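PDB 4OZU: coronin from Toxoplasma gondii, which probably binds actin filaments and is represented here by its WD40 beta-propeller domain. Local coordinates for residues K192-N197 and D214-C219; M247-T252 and Y295-G300; G56-L61 and L95-E100. All coordinates share one frame; numbering follows the deposited sequence.

Contact 1: residues K192-N197 and D214-C219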
ATOM      1  N   LYS A 192      12.522   1.708 -14.143  1.00 27.11           N
ATOM      2  CA  LYS A 192      12.356   0.976 -15.384  1.00 26.96           C
ATOM      3  C   LYS A 192      13.664   0.351 -15.875  1.00 29.39           C
ATOM      4  O   LYS A 192      13.646  -0.521 -16.743  1.00 36.06           O
ATOM      5  CB  LYS A 192      11.777   1.909 -16.445  1.00 28.38           C
ATOM      6  CG  LYS A 192      10.991   1.208 -17.534  1.00 36.33           C
ATOM      7  CD  LYS A 192      10.454   2.213 -18.538  1.00 62.68           C
ATOM      8  CE  LYS A 192      10.347   1.610 -19.928  1.00 65.56           C
ATOM      9  NZ  LYS A 192      10.113   2.650 -20.964  1.00 64.50           N
ATOM     10  N   ASP A 193      14.795   0.787 -15.323  1.00 32.83           N
ATOM     11  CA  ASP A 193      16.082   0.172 -15.660  1.00 32.57           C
ATOM     12  C   ASP A 193      16.312  -1.117 -14.871  1.00 34.96           C
ATOM     13  O   ASP A 193      17.422  -1.648 -14.863  1.00 34.08           O
ATOM     14  CB  ASP A 193      17.242   1.143 -15.410  1.00 47.60           C
ATOM     15  CG  ASP A 193      17.350   1.573 -13.964  1.00 45.60           C
ATOM     16  OD1 ASP A 193      16.352   1.455 -13.224  1.00 43.54           O
ATOM     17  OD2 ASP A 193      18.438   2.038 -13.562  1.00 56.20           O
ATOM     18  N   LYS A 194      15.257  -1.607 -14.217  1.00 31.33           N
ATOM     19  CA  LYS A 194      15.271  -2.888 -13.497  1.00 34.14           C
ATOM     20  C   LYS A 194      16.053  -2.791 -12.193  1.00 35.85           C
ATOM     21  O   LYS A 194      16.511  -3.799 -11.657  1.00 32.61           O
ATOM     22  CB  LYS A 194      15.860  -4.007 -14.361  1.00 33.80           C
ATOM     23  CG  LYS A 194      15.389  -4.026 -15.816  1.00 37.92           C
ATOM     24  CD  LYS A 194      16.051  -5.140 -16.603  1.00 42.82           C
ATOM     25  CE  LYS A 194      15.851  -4.945 -18.101  1.00 47.82           C
ATOM     26  NZ  LYS A 194      16.202  -6.154 -18.888  1.00 55.61           N
ATOM     27  N   ALA A 195      16.198  -1.575 -11.681  1.00 28.88           N
ATOM     28  CA  ALA A 195      16.956  -1.350 -10.464  1.00 29.57           C
ATOM     29  C   ALA A 195      16.032  -1.196  -9.265  1.00 23.76           C
ATOM     30  O   ALA A 195      14.939  -0.631  -9.365  1.00 25.22           O
ATOM     31  CB  ALA A 195      17.835  -0.123 -10.606  1.00 28.93           C
ATOM     32  N   LEU A 196      16.487  -1.727  -8.136  1.00 22.29           N
ATOM     33  CA  LEU A 196      15.907  -1.429  -6.839  1.00 19.70           C
ATOM     34  C   LEU A 196      16.837  -0.445  -6.148  1.00 19.37           C
ATOM     35  O   LEU A 196      18.021  -0.736  -5.975  1.00 23.75           O
ATOM     36  CB  LEU A 196      15.742  -2.701  -6.008  1.00 19.87           C
ATOM     37  CG  LEU A 196      15.313  -2.504  -4.551  1.00 20.55           C
ATOM     38  CD1 LEU A 196      13.873  -2.022  -4.463  1.00 21.83           C
ATOM     39  CD2 LEU A 196      15.501  -3.789  -3.787  1.00 24.94           C
ATOM     40  N   ASN A 197      16.302   0.709  -5.761  1.00 21.72           N
ATOM     41  CA  ASN A 197      17.097   1.775  -5.171  1.00 20.10           C
ATOM     42  C   ASN A 197      16.630   2.092  -3.767  1.00 20.75           C
ATOM     43  O   ASN A 197      15.428   2.143  -3.501  1.00 22.38           O
ATOM     44  CB  ASN A 197      17.028   3.043  -6.030  1.00 21.56           C
ATOM     45  CG  ASN A 197      17.219   2.760  -7.507  1.00 24.46           C
ATOM     46  OD1 ASN A 197      18.330   2.486  -7.963  1.00 30.44           O
ATOM     47  ND2 ASN A 197      16.129   2.834  -8.268  1.00 34.61           N
ATOM     48  N   ASP A 214      15.839  -9.478 -14.053  1.00 25.08           N
ATOM     49  CA  ASP A 214      16.521  -9.360 -15.344  1.00 29.14           C
ATOM     50  C   ASP A 214      15.571  -9.277 -16.532  1.00 28.02           C
ATOM     51  O   ASP A 214      15.992  -8.930 -17.640  1.00 29.51           O
ATOM     52  CB  ASP A 214      17.479 -10.539 -15.543  1.00 30.95           C
ATOM     53  CG  ASP A 214      18.597 -10.559 -14.517  1.00 51.39           C
ATOM     54  OD1 ASP A 214      18.944  -9.480 -13.990  1.00 41.88           O
ATOM     55  OD2 ASP A 214      19.127 -11.654 -14.233  1.00 43.15           O
ATOM     56  N   GLY A 215      14.300  -9.596 -16.313  1.00 35.99           N
ATOM     57  CA  GLY A 215      13.289  -9.471 -17.353  1.00 46.83           C
ATOM     58  C   GLY A 215      12.977  -8.013 -17.638  1.00 33.47           C
ATOM     59  O   GLY A 215      13.514  -7.124 -16.981  1.00 37.61           O
ATOM     60  N   SER A 216      12.104  -7.762 -18.609  1.00 36.87           N
ATOM     61  CA  SER A 216      11.845  -6.399 -19.074  1.00 43.93           C
ATOM     62  C   SER A 216      10.693  -5.713 -18.345  1.00 54.36           C
ATOM     63  O   SER A 216      10.740  -4.506 -18.107  1.00 86.22           O
ATOM     64  CB  SER A 216      11.553  -6.407 -20.578  1.00 54.94           C
ATOM     65  OG  SER A 216      12.656  -6.912 -21.307  1.00 76.41           O
ATOM     66  N   LYS A 217       9.660  -6.472 -17.991  1.00 40.93           N
ATOM     67  CA  LYS A 217       8.457  -5.877 -17.417  1.00 35.26           C
ATOM     68  C   LYS A 217       8.700  -5.354 -16.000  1.00 32.08           C
ATOM     69  O   LYS A 217       9.791  -5.500 -15.450  1.00 36.05           O
ATOM     70  CB  LYS A 217       7.308  -6.886 -17.434  1.00 34.88           C
ATOM     71  CG  LYS A 217       6.775  -7.162 -18.844  1.00 37.81           C
ATOM     72  CD  LYS A 217       5.432  -7.879 -18.811  1.00 69.04           C
ATOM     73  CE  LYS A 217       5.536  -9.300 -19.341  1.00 99.69           C
ATOM     74  NZ  LYS A 217       4.195  -9.923 -19.522  1.00 95.94           N
ATOM     75  N   ALA A 218       7.671  -4.742 -15.422  1.00 34.74           N
ATOM     76  CA  ALA A 218       7.839  -3.894 -14.246  1.00 36.36           C
ATOM     77  C   ALA A 218       8.108  -4.646 -12.947  1.00 33.53           C
ATOM     78  O   ALA A 218       7.388  -5.592 -12.600  1.00 29.70           O
ATOM     79  CB  ALA A 218       6.603  -3.019 -14.067  1.00 32.09           C
ATOM     80  N   CYS A 219       9.147  -4.199 -12.239  0.69 26.57           N
ATOM     81  CA  CYS A 219       9.444  -4.656 -10.884  0.69 30.47           C
ATOM     82  C   CYS A 219       8.699  -3.797  -9.868  0.69 27.27           C
ATOM     83  O   CYS A 219       8.465  -2.611 -10.106  0.69 28.36           O
ATOM     84  CB  CYS A 219      10.948  -4.595 -10.607  0.69 27.94           C
ATOM     85  SG  CYS A 219      11.954  -5.495 -11.793  0.69 40.83           S
TER
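The side chain of Lys194 lies across the Asp214-Gly215 backbone, and its ammonium group donates a hydrogen bond to the other segment, Lys194 NZ to Asp214 O, 3.1 Å. The bond is not aimed at a carbonyl lone pair. NZ sits above the carbonyl plane, with a C=O...N angle of 130°. The aliphatic part of the lysine runs past the next carbonyl, CD of Lys194 lying 3.2 Å from Gly215 O and CE of Lys194 3.4 Å from the same oxygen. Two successive carbonyl oxygens therefore face the outer half of the chain, a setting that would suit its positive charge. Ser216 OG stands farther off, 4.4 Å from Lys194 NZ. The Asp214 carboxylate is not engaged by the lysine; its OD1 is instead hydrogen-bonded to a bound Tris molecule, probably from the crystallisation liquor.

CG of Lys194 is set beside the backbone N (chi1 -43°), and the chain continues fully extended from there, which brings the amine to the other loop although CB itself does not aim at it. The backbone carrying this side chain is a tight turn in which Lys194 has positive phi (74°), and Asp193 OD1 accepts a weak hydrogen bond from Ala195 N. Thr191 OG1 also bonds Asp193 OD1.

The turn links strands 187-191 and 195-200 of one propeller blade, whereas 214-219 is the loop that leaves outer strand 205-211 for strand 220-223, the first of the next blade; a backbone bond between Gly215 and Phe239 ties that loop to strand 233-239.

Contact 2: residues M247-T252 and Y295-G300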
ATOM      1  N   MET A 247      10.379 -13.481  -7.419  0.77 21.39           N
ATOM      2  CA  MET A 247      10.485 -12.580  -6.285  0.77 21.97           C
ATOM      3  C   MET A 247      11.834 -12.720  -5.612  0.77 22.70           C
ATOM      4  O   MET A 247      12.535 -13.714  -5.802  0.77 21.82           O
ATOM      5  CB  MET A 247       9.380 -12.860  -5.272  0.77 24.33           C
ATOM      6  CG  MET A 247       9.400 -14.277  -4.754  0.77 20.76           C
ATOM      7  SD  MET A 247       7.986 -14.663  -3.707  0.77 25.38           S
ATOM      8  CE  MET A 247       8.197 -16.430  -3.504  0.77 22.78           C
ATOM      9  N   ALA A 248      12.181 -11.717  -4.818  1.00 20.31           N
ATOM     10  CA  ALA A 248      13.446 -11.713  -4.107  1.00 19.60           C
ATOM     11  C   ALA A 248      13.330 -10.963  -2.794  1.00 21.77           C
ATOM     12  O   ALA A 248      12.543 -10.022  -2.670  1.00 21.96           O
ATOM     13  CB  ALA A 248      14.537 -11.104  -4.963  1.00 21.10           C
ATOM     14  N   ILE A 249      14.110 -11.421  -1.819  1.00 21.91           N
ATOM     15  CA  ILE A 249      14.301 -10.730  -0.549  1.00 18.86           C
ATOM     16  C   ILE A 249      15.714 -10.156  -0.539  1.00 21.84           C
ATOM     17  O   ILE A 249      16.669 -10.852  -0.887  1.00 21.43           O
ATOM     18  CB  ILE A 249      14.102 -11.672   0.657  1.00 25.20           C
ATOM     19  CG1 ILE A 249      12.643 -12.130   0.735  1.00 22.64           C
ATOM     20  CG2 ILE A 249      14.528 -10.980   1.965  1.00 23.74           C
ATOM     21  CD1 ILE A 249      12.368 -13.155   1.818  1.00 24.92           C
ATOM     22  N   TRP A 250      15.823  -8.888  -0.155  1.00 20.77           N
ATOM     23  CA  TRP A 250      17.091  -8.172  -0.129  1.00 19.40           C
ATOM     24  C   TRP A 250      17.372  -7.639   1.251  1.00 19.92           C
ATOM     25  O   TRP A 250      16.474  -7.153   1.934  1.00 21.16           O
ATOM     26  CB  TRP A 250      17.087  -6.999  -1.108  1.00 18.60           C
ATOM     27  CG  TRP A 250      16.655  -7.387  -2.458  1.00 20.57           C
ATOM     28  CD1 TRP A 250      15.369  -7.496  -2.909  1.00 21.58           C
ATOM     29  CD2 TRP A 250      17.501  -7.738  -3.556  1.00 19.95           C
ATOM     30  NE1 TRP A 250      15.365  -7.885  -4.221  1.00 23.17           N
ATOM     31  CE2 TRP A 250      16.660  -8.048  -4.641  1.00 22.26           C
ATOM     32  CE3 TRP A 250      18.883  -7.825  -3.724  1.00 20.86           C
ATOM     33  CZ2 TRP A 250      17.159  -8.433  -5.879  1.00 25.07           C
ATOM     34  CZ3 TRP A 250      19.376  -8.206  -4.950  1.00 24.17           C
ATOM     35  CH2 TRP A 250      18.517  -8.506  -6.016  1.00 23.98           C
ATOM     36  N   ASP A 251      18.639  -7.713   1.620  1.00 20.50           N
ATOM     37  CA  ASP A 251      19.166  -7.096   2.824  1.00 26.32           C
ATOM     38  C   ASP A 251      19.917  -5.839   2.405  1.00 26.51           C
ATOM     39  O   ASP A 251      20.949  -5.923   1.738  1.00 26.04           O
ATOM     40  CB  ASP A 251      20.085  -8.074   3.551  1.00 20.53           C
ATOM     41  CG  ASP A 251      20.698  -7.493   4.811  1.00 28.72           C
ATOM     42  OD1 ASP A 251      20.470  -6.302   5.120  1.00 24.31           O
ATOM     43  OD2 ASP A 251      21.423  -8.243   5.497  1.00 24.82           O
ATOM     44  N   THR A 252      19.403  -4.672   2.785  1.00 20.07           N
ATOM     45  CA  THR A 252      19.989  -3.416   2.321  1.00 19.37           C
ATOM     46  C   THR A 252      21.370  -3.146   2.910  1.00 20.61           C
ATOM     47  O   THR A 252      22.062  -2.216   2.484  1.00 23.76           O
ATOM     48  CB  THR A 252      19.073  -2.216   2.632  1.00 30.37           C
ATOM     49  OG1 THR A 252      18.736  -2.206   4.023  1.00 27.53           O
ATOM     50  CG2 THR A 252      17.799  -2.306   1.808  1.00 21.77           C
ATOM     51  N   TYR A 295       2.075 -15.652   1.202  1.00 21.91           N
ATOM     52  CA  TYR A 295       3.188 -16.293   1.873  1.00 26.22           C
ATOM     53  C   TYR A 295       3.245 -15.743   3.284  1.00 20.60           C
ATOM     54  O   TYR A 295       2.692 -14.672   3.544  1.00 24.09           O
ATOM     55  CB  TYR A 295       4.509 -15.986   1.159  1.00 21.44           C
ATOM     56  CG  TYR A 295       4.536 -16.330  -0.307  1.00 24.44           C
ATOM     57  CD1 TYR A 295       3.959 -15.495  -1.253  1.00 29.96           C
ATOM     58  CD2 TYR A 295       5.155 -17.486  -0.746  1.00 26.31           C
ATOM     59  CE1 TYR A 295       3.991 -15.816  -2.602  1.00 26.76           C
ATOM     60  CE2 TYR A 295       5.192 -17.818  -2.085  1.00 27.04           C
ATOM     61  CZ  TYR A 295       4.608 -16.984  -3.007  1.00 30.03           C
ATOM     62  OH  TYR A 295       4.658 -17.324  -4.337  1.00 30.68           O
ATOM     63  N   GLN A 296       3.921 -16.443   4.187  1.00 24.80           N
ATOM     64  CA  GLN A 296       4.303 -15.823   5.450  1.00 21.65           C
ATOM     65  C   GLN A 296       5.804 -15.693   5.543  1.00 21.76           C
ATOM     66  O   GLN A 296       6.532 -16.660   5.347  1.00 21.69           O
ATOM     67  CB  GLN A 296       3.800 -16.599   6.663  1.00 25.86           C
ATOM     68  CG  GLN A 296       3.968 -15.766   7.930  1.00 22.09           C
ATOM     69  CD  GLN A 296       3.636 -16.499   9.206  1.00 23.07           C
ATOM     70  OE1 GLN A 296       3.803 -17.715   9.309  1.00 22.57           O
ATOM     71  NE2 GLN A 296       3.167 -15.751  10.202  1.00 23.64           N
ATOM     72  N   TYR A 297       6.243 -14.479   5.853  1.00 21.41           N
ATOM     73  CA  TYR A 297       7.630 -14.202   6.188  1.00 20.08           C
ATOM     74  C   TYR A 297       7.742 -14.329   7.698  1.00 22.54           C
ATOM     75  O   TYR A 297       7.202 -13.508   8.434  1.00 21.29           O
ATOM     76  CB  TYR A 297       8.027 -12.813   5.702  1.00 19.49           C
ATOM     77  CG  TYR A 297       9.497 -12.458   5.804  1.00 19.77           C
ATOM     78  CD1 TYR A 297      10.482 -13.346   5.406  1.00 21.43           C
ATOM     79  CD2 TYR A 297       9.888 -11.197   6.236  1.00 22.08           C
ATOM     80  CE1 TYR A 297      11.824 -13.003   5.482  1.00 26.05           C
ATOM     81  CE2 TYR A 297      11.217 -10.848   6.316  1.00 25.85           C
ATOM     82  CZ  TYR A 297      12.178 -11.747   5.934  1.00 23.04           C
ATOM     83  OH  TYR A 297      13.499 -11.384   6.004  1.00 28.28           O
ATOM     84  N   HIS A 298       8.412 -15.384   8.148  1.00 28.55           N
ATOM     85  CA  HIS A 298       8.465 -15.719   9.564  1.00 29.46           C
ATOM     86  C   HIS A 298       9.819 -16.310   9.893  1.00 26.78           C
ATOM     87  O   HIS A 298      10.298 -17.199   9.190  1.00 25.00           O
ATOM     88  CB  HIS A 298       7.351 -16.705   9.923  1.00 29.72           C
ATOM     89  CG  HIS A 298       7.219 -16.968  11.391  1.00 32.03           C
ATOM     90  ND1 HIS A 298       6.520 -16.133  12.237  1.00 35.01           N
ATOM     91  CD2 HIS A 298       7.691 -17.978  12.163  1.00 30.84           C
ATOM     92  CE1 HIS A 298       6.570 -16.615  13.467  1.00 26.87           C
ATOM     93  NE2 HIS A 298       7.271 -17.732  13.449  1.00 33.59           N
ATOM     94  N   GLY A 299      10.444 -15.812  10.952  1.00 29.49           N
ATOM     95  CA  GLY A 299      11.744 -16.312  11.354  1.00 32.85           C
ATOM     96  C   GLY A 299      12.793 -16.116  10.276  1.00 30.38           C
ATOM     97  O   GLY A 299      13.771 -16.853  10.224  1.00 35.70           O
ATOM     98  N   GLY A 300      12.582 -15.127   9.410  1.00 33.32           N
ATOM     99  CA  GLY A 300      13.527 -14.825   8.347  1.00 29.46           C
ATOM    100  C   GLY A 300      13.370 -15.712   7.124  1.00 30.78           C
ATOM    101  O   GLY A 300      14.160 -15.621   6.180  1.00 29.22           O
TER
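Met247 and Tyr295 approach from opposite directions, and the thioether ends over one face of the tyrosine ring. SD of Met247 is 4.5 Å from the centroid of the Tyr295 ring and 22° off its normal, displaced toward the rim, which makes this a Met-aromatic contact. The terminal methyl swings across to the CE2 side of the ring, Met247 CE lying 3.6 Å from Tyr295 CE2. Although CG of Met247 is wedged between the backbone N and the carbonyl carbon (chi1 58°), the chain is extended beyond it and so spans the gap between the strands.

Ile249, two residues along the same strand, meets Tyr297 obliquely, CD1 of Ile249 3.7 Å from Tyr297 CE1, while the CG2 branch is 4.2 Å from Tyr297 OH. Leu302 of strand 301-309 packs against Met247 and both tyrosines, and Ile264 adds to the cover of Met247 and Tyr295.

All four residues are buried. They come from strands 245-251 and 291-298, the third strands of two consecutive four-stranded antiparallel sheets, and this face-to-face packing of sheets through apolar and aromatic side chains is characteristic of neighbouring blades in a WD40 beta-propeller.

Contact 3: residues G56-L61 and L95-E100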
ATOM      1  N   GLY A  56      -9.949  13.811 -12.808  1.00 36.18           N
ATOM      2  CA  GLY A  56     -10.109  12.648 -11.963  1.00 33.43           C
ATOM      3  C   GLY A  56     -11.004  12.938 -10.777  1.00 36.65           C
ATOM      4  O   GLY A  56     -10.942  14.013 -10.177  1.00 32.40           O
ATOM      5  N   VAL A  57     -11.846  11.968 -10.448  1.00 35.54           N
ATOM      6  CA  VAL A  57     -12.724  12.065  -9.294  1.00 31.23           C
ATOM      7  C   VAL A  57     -12.548  10.827  -8.459  1.00 32.86           C
ATOM      8  O   VAL A  57     -12.471   9.716  -8.984  1.00 30.51           O
ATOM      9  CB  VAL A  57     -14.207  12.215  -9.704  1.00 33.22           C
ATOM     10  CG1 VAL A  57     -15.114  12.237  -8.474  1.00 49.81           C
ATOM     11  CG2 VAL A  57     -14.392  13.476 -10.507  1.00 35.19           C
ATOM     12  N   LEU A  58     -12.470  11.040  -7.152  1.00 29.61           N
ATOM     13  CA  LEU A  58     -12.387   9.968  -6.182  1.00 31.16           C
ATOM     14  C   LEU A  58     -13.749   9.772  -5.536  1.00 32.34           C
ATOM     15  O   LEU A  58     -14.350  10.729  -5.048  1.00 32.49           O
ATOM     16  CB  LEU A  58     -11.338  10.310  -5.129  1.00 49.90           C
ATOM     17  CG  LEU A  58     -10.586   9.196  -4.411  1.00 49.14           C
ATOM     18  CD1 LEU A  58      -9.848   8.290  -5.383  1.00 27.75           C
ATOM     19  CD2 LEU A  58      -9.620   9.836  -3.430  1.00 30.40           C
ATOM     20  N   GLY A  59     -14.248   8.541  -5.562  1.00 35.33           N
ATOM     21  CA  GLY A  59     -15.417   8.186  -4.784  1.00 35.59           C
ATOM     22  C   GLY A  59     -14.968   7.828  -3.382  1.00 29.17           C
ATOM     23  O   GLY A  59     -13.971   7.124  -3.215  1.00 30.87           O
ATOM     24  N   ILE A  60     -15.685   8.333  -2.380  1.00 35.44           N
ATOM     25  CA  ILE A  60     -15.387   8.034  -0.984  1.00 32.51           C
ATOM     26  C   ILE A  60     -16.578   7.324  -0.345  1.00 36.30           C
ATOM     27  O   ILE A  60     -17.659   7.905  -0.185  1.00 31.82           O
ATOM     28  CB  ILE A  60     -15.030   9.315  -0.184  1.00 28.58           C
ATOM     29  CG1 ILE A  60     -13.786   9.989  -0.768  1.00 32.08           C
ATOM     30  CG2 ILE A  60     -14.801   8.992   1.290  1.00 37.60           C
ATOM     31  CD1 ILE A  60     -12.515   9.159  -0.680  1.00 24.46           C
ATOM     32  N   LEU A  61     -16.365   6.057   0.001  1.00 33.32           N
ATOM     33  CA  LEU A  61     -17.387   5.214   0.609  1.00 37.09           C
ATOM     34  C   LEU A  61     -17.044   4.971   2.065  1.00 27.73           C
ATOM     35  O   LEU A  61     -15.871   4.981   2.432  1.00 25.09           O
ATOM     36  CB  LEU A  61     -17.488   3.866  -0.109  1.00 33.17           C
ATOM     37  CG  LEU A  61     -18.013   3.800  -1.543  1.00 58.57           C
ATOM     38  CD1 LEU A  61     -17.058   4.443  -2.531  1.00 75.46           C
ATOM     39  CD2 LEU A  61     -18.258   2.347  -1.909  1.00 44.46           C
ATOM     40  N   LEU A  95      -6.129  12.373   3.378  1.00 22.04           N
ATOM     41  CA  LEU A  95      -5.584  11.492   2.365  1.00 18.26           C
ATOM     42  C   LEU A  95      -4.861  12.301   1.309  1.00 23.57           C
ATOM     43  O   LEU A  95      -5.007  13.526   1.234  1.00 25.44           O
ATOM     44  CB  LEU A  95      -6.688  10.645   1.725  1.00 24.18           C
ATOM     45  CG  LEU A  95      -7.768  11.390   0.935  1.00 19.97           C
ATOM     46  CD1 LEU A  95      -8.373  10.464  -0.096  1.00 25.95           C
ATOM     47  CD2 LEU A  95      -8.870  11.928   1.851  1.00 23.00           C
ATOM     48  N   ALA A  96      -4.083  11.595   0.498  1.00 20.96           N
ATOM     49  CA  ALA A  96      -3.341  12.208  -0.589  1.00 20.65           C
ATOM     50  C   ALA A  96      -3.616  11.514  -1.917  1.00 19.61           C
ATOM     51  O   ALA A  96      -3.742  10.297  -1.980  1.00 21.55           O
ATOM     52  CB  ALA A  96      -1.858  12.175  -0.290  1.00 22.02           C
ATOM     53  N   THR A  97      -3.681  12.304  -2.982  1.00 24.03           N
ATOM     54  CA  THR A  97      -3.758  11.760  -4.327  1.00 24.21           C
ATOM     55  C   THR A  97      -2.591  12.268  -5.159  1.00 24.52           C
ATOM     56  O   THR A  97      -2.156  13.409  -5.010  1.00 24.34           O
ATOM     57  CB  THR A  97      -5.065  12.140  -5.041  1.00 27.36           C
ATOM     58  OG1 THR A  97      -5.153  13.566  -5.147  1.00 28.09           O
ATOM     59  CG2 THR A  97      -6.270  11.604  -4.296  1.00 26.92           C
ATOM     60  N   ALA A  98      -2.090  11.393  -6.021  1.00 22.83           N
ATOM     61  CA  ALA A  98      -1.146  11.751  -7.063  1.00 23.00           C
ATOM     62  C   ALA A  98      -1.895  11.800  -8.382  1.00 23.64           C
ATOM     63  O   ALA A  98      -2.714  10.933  -8.658  1.00 24.63           O
ATOM     64  CB  ALA A  98      -0.009  10.752  -7.135  1.00 22.36           C
ATOM     65  N   CYS A  99      -1.600  12.798  -9.206  1.00 22.82           N
ATOM     66  CA  CYS A  99      -2.381  13.037 -10.412  1.00 28.30           C
ATOM     67  C   CYS A  99      -1.504  13.154 -11.659  1.00 27.45           C
ATOM     68  O   CYS A  99      -0.339  13.573 -11.589  1.00 29.98           O
ATOM     69  CB  CYS A  99      -3.210  14.305 -10.235  1.00 31.85           C
ATOM     70  SG  CYS A  99      -4.372  14.634 -11.560  1.00 32.05           S
ATOM     71  N   GLU A 100      -2.073  12.774 -12.798  1.00 27.01           N
ATOM     72  CA  GLU A 100      -1.380  12.886 -14.074  1.00 30.97           C
ATOM     73  C   GLU A 100      -1.035  14.328 -14.404  1.00 29.92           C
ATOM     74  O   GLU A 100      -0.180  14.572 -15.251  1.00 31.20           O
ATOM     75  CB  GLU A 100      -2.223  12.299 -15.209  1.00 48.08           C
ATOM     76  CG  GLU A 100      -2.008  10.814 -15.449  1.00 60.95           C
ATOM     77  CD  GLU A 100      -2.536  10.355 -16.797  1.00 98.31           C
ATOM     78  OE1 GLU A 100      -3.353  11.085 -17.401  1.00 86.90           O
ATOM     79  OE2 GLU A 100      -2.131   9.266 -17.255  1.00111.02           O
TER
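Two neighbouring blades of the propeller meet here, strand 58-61 from one sheet facing strand 95-99 from the next. The short segments run nearly antiparallel, at 157°, but their axes come no nearer than 11.2 Å, so they are joined by side chains and not as partners in a sheet.

Leu58 carries the contact with a single branch. Its CD2 methyl meets Leu95 tip to tip, at 3.6 Å from Leu95 CD1, and also touches the methyl of Thr97, 3.9 Å from Thr97 CG2. One leucine methyl thus rests against two residues of the same strand, which both point from it toward Leu58. CG of Leu58 is opposite the backbone N (chi1 -152°), which directs CD2 toward strand 95-99. Ile60, two residues on, adds a looser touch: its CD1 is 4.4 Å from Leu95 CD1, and it also packs on Ala73 and Ile75 of its own sheet. Ile82 and Thr85 of strand 82-87 touch Leu58, and Phe87 of the same strand touches Leu95.

The threonine divides its two branches between different tasks. While CG2 faces Leu58, OG1 is hydrogen-bonded to His78 NE2 and Trp107 NE1, so this buried hydroxyl has two polar partners. His78 ND1 in turn bonds Gly56 O, and the imidazole thereby bridges Thr97 to the beginning of the other segment.

A histidine in the loop leading into the blade, a threonine on its second strand and a tryptophan on its third match the His-Ser/Thr-Trp part of the hydrogen-bonded tetrad of WD40 repeats, here set beside apolar packing between successive blades.

How the contacts relate
Contacts 2 and 3 join consecutive blades of one propeller, and contact 1 sets a turn within one blade against the loop that leads on to the next; along the chain they follow in the order contact 3, contact 1, contact 2. Contacts 1 and 2 are neighbours, with centres 19 Å apart, and they touch directly: Leu196 CD2 packs 3.8 Å from Trp250 CD1. Contact 3 stands apart, its centre 27 Å from that of contact 1 and 32 Å from that of contact 2, on the opposite side of the chain's centre from the latter. Contacts 2 and 3 are buried and apolar between sheets, whereas contact 1 is a partly exposed, polar meeting of loops, and the bound Tris molecule lies at its Asp214.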